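Local atomic coordinates of RND efflux system, outer membrane lipoprotein, NodT family (Burkholderia mallei, PDB entry 6U94), a protein that probably serves as the outer-membrane channel of a tripartite RND efflux system, through which substrates leave the cell. Residues Ala383-Ala386 and Thr387-Glu391; Gln429-Ala432 and Ala433-Leu437. One frame throughout, in Å; residues are numbered along the deposited sequence.

Contact 1: Ala383-Ala386 and Thr387-Glu391; sequences AARA and TYERE
Ala-383 to Ala-386 pass into Thr-387 to Glu-391 as unbroken alpha-helix, the peptide N-H groups of Thr-387, Tyr-388, Glu-389 and Arg-390 each bonding to the carbonyl four residues back, with 2.9 Å between Glu-389 N and Arg-385 O. One turn apart on this helix, Arg-385 and Glu-389 form an i to i+4 salt bridge. The arginine meets the acid side-on, two nitrogens converging on a single oxygen: Arg-385 NE lies 3.0 Å and Arg-385 NH2 3.3 Å from Glu-389 OE1. The NE bond uses the anti lone pair of that oxygen, whereas NH2 reaches it from above the carboxylate plane. Both nitrogens have OE1 close to the guanidinium plane, but the carboxylate is turned 52° against it. Opposed first torsions bring the ends together: Arg-385 holds CG anti to its backbone N (chi1 -168°), while Glu-389 sends CG off beside its own N and bends at chi2, back toward the preceding turn. NH1 makes a salt bridge with Glu-269; two acids probably temper the closeness of Arg-448. Tyr-388 lays its ring near the Ala-384 carbonyl, CD2 standing 3.1 Å from Ala-384 O, and the small Ala-384 methyl lets the ring by, its CB 4.4 Å from Tyr-388 CE2. Thr-387 OG1 turns back, as helical threonines often do, in a weak 3.3 Å bond to Ala-383 O, which also takes the Thr-387 N-H. The pattern is an i/i+4 ion pair on a long helix of the outer membrane efflux protein family; Arg-385, Tyr-388 and Glu-391 reach Ser-447, Ala-443 and Tyr-440 of helix 421-454.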
loop_
_atom_site.group_PDB
_atom_site.type_symbol
_atom_site.label_atom_id
_atom_site.label_comp_id
_atom_site.label_asym_id
_atom_site.label_seq_id
_atom_site.Cartn_x
_atom_site.Cartn_y
_atom_site.Cartn_z
ATOM N N ALA A 383 0.810 2.630 11.777
ATOM C CA ALA A 383 -0.494 2.468 12.409
ATOM C C ALA A 383 -1.514 1.929 11.419
ATOM O O ALA A 383 -2.328 1.066 11.767
ATOM C CB ALA A 383 -0.967 3.796 12.996
ATOM N N ALA A 384 -1.482 2.422 10.179
ATOM C CA ALA A 384 -2.377 1.910 9.147
ATOM C C ALA A 384 -2.217 0.406 8.981
ATOM O O ALA A 384 -3.207 -0.328 8.881
ATOM C CB ALA A 384 -2.117 2.623 7.822
ATOM N N ARG A 385 -0.970 -0.072 8.957
ATOM C CA ARG A 385 -0.743 -1.506 8.832
ATOM C C ARG A 385 -1.295 -2.258 10.032
ATOM O O ARG A 385 -1.913 -3.317 9.877
ATOM C CB ARG A 385 0.744 -1.806 8.673
ATOM C CG ARG A 385 0.985 -3.242 8.243
ATOM C CD ARG A 385 2.250 -3.822 8.826
ATOM N NE ARG A 385 2.332 -5.249 8.541
ATOM C CZ ARG A 385 3.444 -5.969 8.633
ATOM N NH1 ARG A 385 4.583 -5.393 8.996
ATOM N NH2 ARG A 385 3.418 -7.265 8.355
ATOM N N ALA A 386 -1.063 -1.735 11.241
ATOM C CA ALA A 386 -1.577 -2.381 12.442
ATOM C C ALA A 386 -3.097 -2.464 12.420
ATOM O O ALA A 386 -3.675 -3.439 12.913
ATOM C CB ALA A 386 -1.098 -1.631 13.687
ATOM N N THR A 387 -3.759 -1.456 11.846
ATOM C CA THR A 387 -5.209 -1.510 11.694
ATOM C C THR A 387 -5.621 -2.614 10.727
ATOM O O THR A 387 -6.563 -3.370 11.000
ATOM C CB THR A 387 -5.737 -0.156 11.215
ATOM O OG1 THR A 387 -5.539 0.821 12.241
ATOM C CG2 THR A 387 -7.220 -0.247 10.885
ATOM N N TYR A 388 -4.915 -2.734 9.600
ATOM C CA TYR A 388 -5.277 -3.736 8.604
ATOM C C TYR A 388 -5.052 -5.153 9.125
ATOM O O TYR A 388 -5.852 -6.051 8.844
ATOM C CB TYR A 388 -4.488 -3.505 7.319
ATOM C CG TYR A 388 -4.898 -2.255 6.576
ATOM C CD1 TYR A 388 -6.238 -1.926 6.423
ATOM C CD2 TYR A 388 -3.946 -1.397 6.041
ATOM C CE1 TYR A 388 -6.621 -0.780 5.747
ATOM C CE2 TYR A 388 -4.320 -0.247 5.364
ATOM C CZ TYR A 388 -5.655 0.057 5.217
ATOM O OH TYR A 388 -6.029 1.198 4.545
ATOM N N GLU A 389 -3.965 -5.375 9.870
ATOM C CA GLU A 389 -3.727 -6.697 10.438
ATOM C C GLU A 389 -4.769 -7.029 11.495
ATOM O O GLU A 389 -5.122 -8.201 11.669
ATOM C CB GLU A 389 -2.316 -6.777 11.024
ATOM C CG GLU A 389 -1.196 -6.397 10.055
ATOM C CD GLU A 389 -0.852 -7.495 9.063
ATOM O OE1 GLU A 389 0.136 -7.324 8.314
ATOM O OE2 GLU A 389 -1.557 -8.527 9.030
ATOM N N ARG A 390 -5.270 -6.014 12.204
ATOM C CA ARG A 390 -6.377 -6.224 13.129
ATOM C C ARG A 390 -7.641 -6.627 12.383
ATOM O O ARG A 390 -8.353 -7.548 12.801
ATOM C CB ARG A 390 -6.624 -4.955 13.947
ATOM C CG ARG A 390 -6.253 -5.061 15.414
ATOM C CD ARG A 390 -5.833 -3.705 15.953
ATOM N NE ARG A 390 -6.767 -2.652 15.567
ATOM C CZ ARG A 390 -6.429 -1.375 15.414
ATOM N NH1 ARG A 390 -5.173 -0.991 15.607
ATOM N NH2 ARG A 390 -7.343 -0.484 15.057
ATOM N N GLU A 391 -7.929 -5.954 11.266
ATOM C CA GLU A 391 -9.128 -6.268 10.496
ATOM C C GLU A 391 -9.057 -7.662 9.888
ATOM O O GLU A 391 -10.082 -8.347 9.774
ATOM C CB GLU A 391 -9.342 -5.221 9.407
ATOM C CG GLU A 391 -10.150 -4.020 9.865
ATOM C CD GLU A 391 -11.545 -4.405 10.328
ATOM O OE1 GLU A 391 -12.150 -5.313 9.715
ATOM O OE2 GLU A 391 -12.037 -3.803 11.305
#

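Contact 2: Gln429-Ala432 and Ala433-Leu437; sequences QLFA and AQQLL
Phe-431 and Gln-435, one helical turn apart, meet ring to amide. With chi1 at -179° the phenyl group stands beside its own carbonyl carbon, on the side where Gln-435 comes up one turn on. Gln-435, extended beyond CG, brings the end of its amide over one face of the ring, the two planes 29° apart. Gln-435 CD sits 3.7 Å from Phe-431 CZ, and Gln-435 CG is 3.3 Å from Phe-431 O, so the flexible methylenes cling to the backbone while the amide reaches the ring. The helical bond from Gln-435 N to Phe-431 O is 3.2 Å long. Ala-433, buried like Phe-431, has only a methyl to place: Ala-433 CB rests 3.4 Å from Gln-429 O, and so small a residue suits a spot where another helix presses close. Gln-434 repeats the i to i+4 theme with Leu-430, the aliphatic Gln-434 CG 4.1 Å from Leu-430 CD1. Around the helix these groups divide between two neighbours. Phe-431, Gln-434 and Gln-435 pack on Leu-186 of helix 156-203, with Thr-190 also against the ring, while Ala-433 faces Gln-395 and Ile-399 of helix 362-415.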
loop_
_atom_site.group_PDB
_atom_site.type_symbol
_atom_site.label_atom_id
_atom_site.label_comp_id
_atom_site.label_asym_id
_atom_site.label_seq_id
_atom_site.Cartn_x
_atom_site.Cartn_y
_atom_site.Cartn_z
ATOM N N GLN A 429 -23.681 -13.954 3.638
ATOM C CA GLN A 429 -22.772 -13.258 4.541
ATOM C C GLN A 429 -21.383 -13.878 4.517
ATOM O O GLN A 429 -20.382 -13.163 4.653
ATOM C CB GLN A 429 -23.324 -13.266 5.966
ATOM C CG GLN A 429 -24.544 -12.393 6.170
ATOM C CD GLN A 429 -24.958 -12.320 7.627
ATOM O OE1 GLN A 429 -24.174 -12.637 8.522
ATOM N NE2 GLN A 429 -26.196 -11.906 7.873
ATOM N N LEU A 430 -21.298 -15.200 4.352
ATOM C CA LEU A 430 -19.998 -15.862 4.318
ATOM C C LEU A 430 -19.202 -15.443 3.088
ATOM O O LEU A 430 -18.020 -15.093 3.189
ATOM C CB LEU A 430 -20.186 -17.379 4.351
ATOM C CG LEU A 430 -18.929 -18.239 4.194
ATOM C CD1 LEU A 430 -17.962 -18.001 5.341
ATOM C CD2 LEU A 430 -19.299 -19.712 4.099
ATOM N N PHE A 431 -19.840 -15.464 1.914
ATOM C CA PHE A 431 -19.149 -15.094 0.684
ATOM C C PHE A 431 -18.721 -13.631 0.701
ATOM O O PHE A 431 -17.659 -13.289 0.167
ATOM C CB PHE A 431 -20.046 -15.384 -0.522
ATOM C CG PHE A 431 -19.416 -15.055 -1.840
ATOM C CD1 PHE A 431 -18.138 -15.493 -2.141
ATOM C CD2 PHE A 431 -20.107 -14.317 -2.789
ATOM C CE1 PHE A 431 -17.551 -15.191 -3.358
ATOM C CE2 PHE A 431 -19.528 -14.015 -4.010
ATOM C CZ PHE A 431 -18.249 -14.452 -4.294
ATOM N N ALA A 432 -19.520 -12.757 1.316
ATOM C CA ALA A 432 -19.117 -11.360 1.430
ATOM C C ALA A 432 -17.921 -11.209 2.360
ATOM O O ALA A 432 -17.021 -10.398 2.103
ATOM C CB ALA A 432 -20.289 -10.511 1.919
ATOM N N ALA A 433 -17.888 -11.993 3.440
ATOM C CA ALA A 433 -16.781 -11.898 4.385
ATOM C C ALA A 433 -15.498 -12.482 3.812
ATOM O O ALA A 433 -14.405 -11.997 4.127
ATOM C CB ALA A 433 -17.146 -12.599 5.693
ATOM N N GLN A 434 -15.606 -13.521 2.979
ATOM C CA GLN A 434 -14.415 -14.118 2.385
ATOM C C GLN A 434 -13.774 -13.178 1.371
ATOM O O GLN A 434 -12.545 -13.136 1.246
ATOM C CB GLN A 434 -14.766 -15.455 1.736
ATOM C CG GLN A 434 -15.215 -16.523 2.721
ATOM C CD GLN A 434 -15.609 -17.815 2.037
ATOM O OE1 GLN A 434 -16.436 -17.822 1.123
ATOM N NE2 GLN A 434 -15.012 -18.919 2.472
ATOM N N GLN A 435 -14.589 -12.425 0.630
ATOM C CA GLN A 435 -14.041 -11.426 -0.278
ATOM C C GLN A 435 -13.347 -10.310 0.491
ATOM O O GLN A 435 -12.255 -9.877 0.111
ATOM C CB GLN A 435 -15.147 -10.860 -1.167
ATOM C CG GLN A 435 -15.775 -11.880 -2.100
ATOM C CD GLN A 435 -17.044 -11.369 -2.752
ATOM O OE1 GLN A 435 -18.150 -11.755 -2.368
ATOM N NE2 GLN A 435 -16.894 -10.498 -3.745
ATOM N N LEU A 436 -13.958 -9.847 1.585
ATOM C CA LEU A 436 -13.353 -8.782 2.376
ATOM C C LEU A 436 -12.015 -9.202 2.964
ATOM O O LEU A 436 -11.127 -8.362 3.135
ATOM C CB LEU A 436 -14.299 -8.349 3.496
ATOM C CG LEU A 436 -15.062 -7.044 3.274
ATOM C CD1 LEU A 436 -15.670 -6.553 4.578
ATOM C CD2 LEU A 436 -14.142 -5.991 2.674
ATOM N N LEU A 437 -11.853 -10.487 3.292
ATOM C CA LEU A 437 -10.592 -10.946 3.864
ATOM C C LEU A 437 -9.436 -10.746 2.891
ATOM O O LEU A 437 -8.341 -10.334 3.293
ATOM C CB LEU A 437 -10.703 -12.416 4.266
ATOM C CG LEU A 437 -9.423 -13.075 4.783
ATOM C CD1 LEU A 437 -8.886 -12.329 5.993
ATOM C CD2 LEU A 437 -9.673 -14.542 5.122
#

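In the fold
Contacts 1 and 2 lie on successive long helices, 362-415 and 421-454, which run roughly antiparallel as a hairpin. Their centres are 18 Å apart and the nearest atoms about 6 Å, so they do not touch; other turns of the two helices join them. Contact 1 reaches helix 421-454 at Ala-443 and Ser-447, nearer its end, whereas contact 2 reaches back to Gln-395, Ile-399 and Leu-402, closer to the hairpin's turn. The centre of contact 1, at the surface, is about 12 Å from the centre of the chain, that of the partly buried contact 2 about 21 Å. Such paired helices are consistent with the periplasmic helical tunnel of efflux channels in this family.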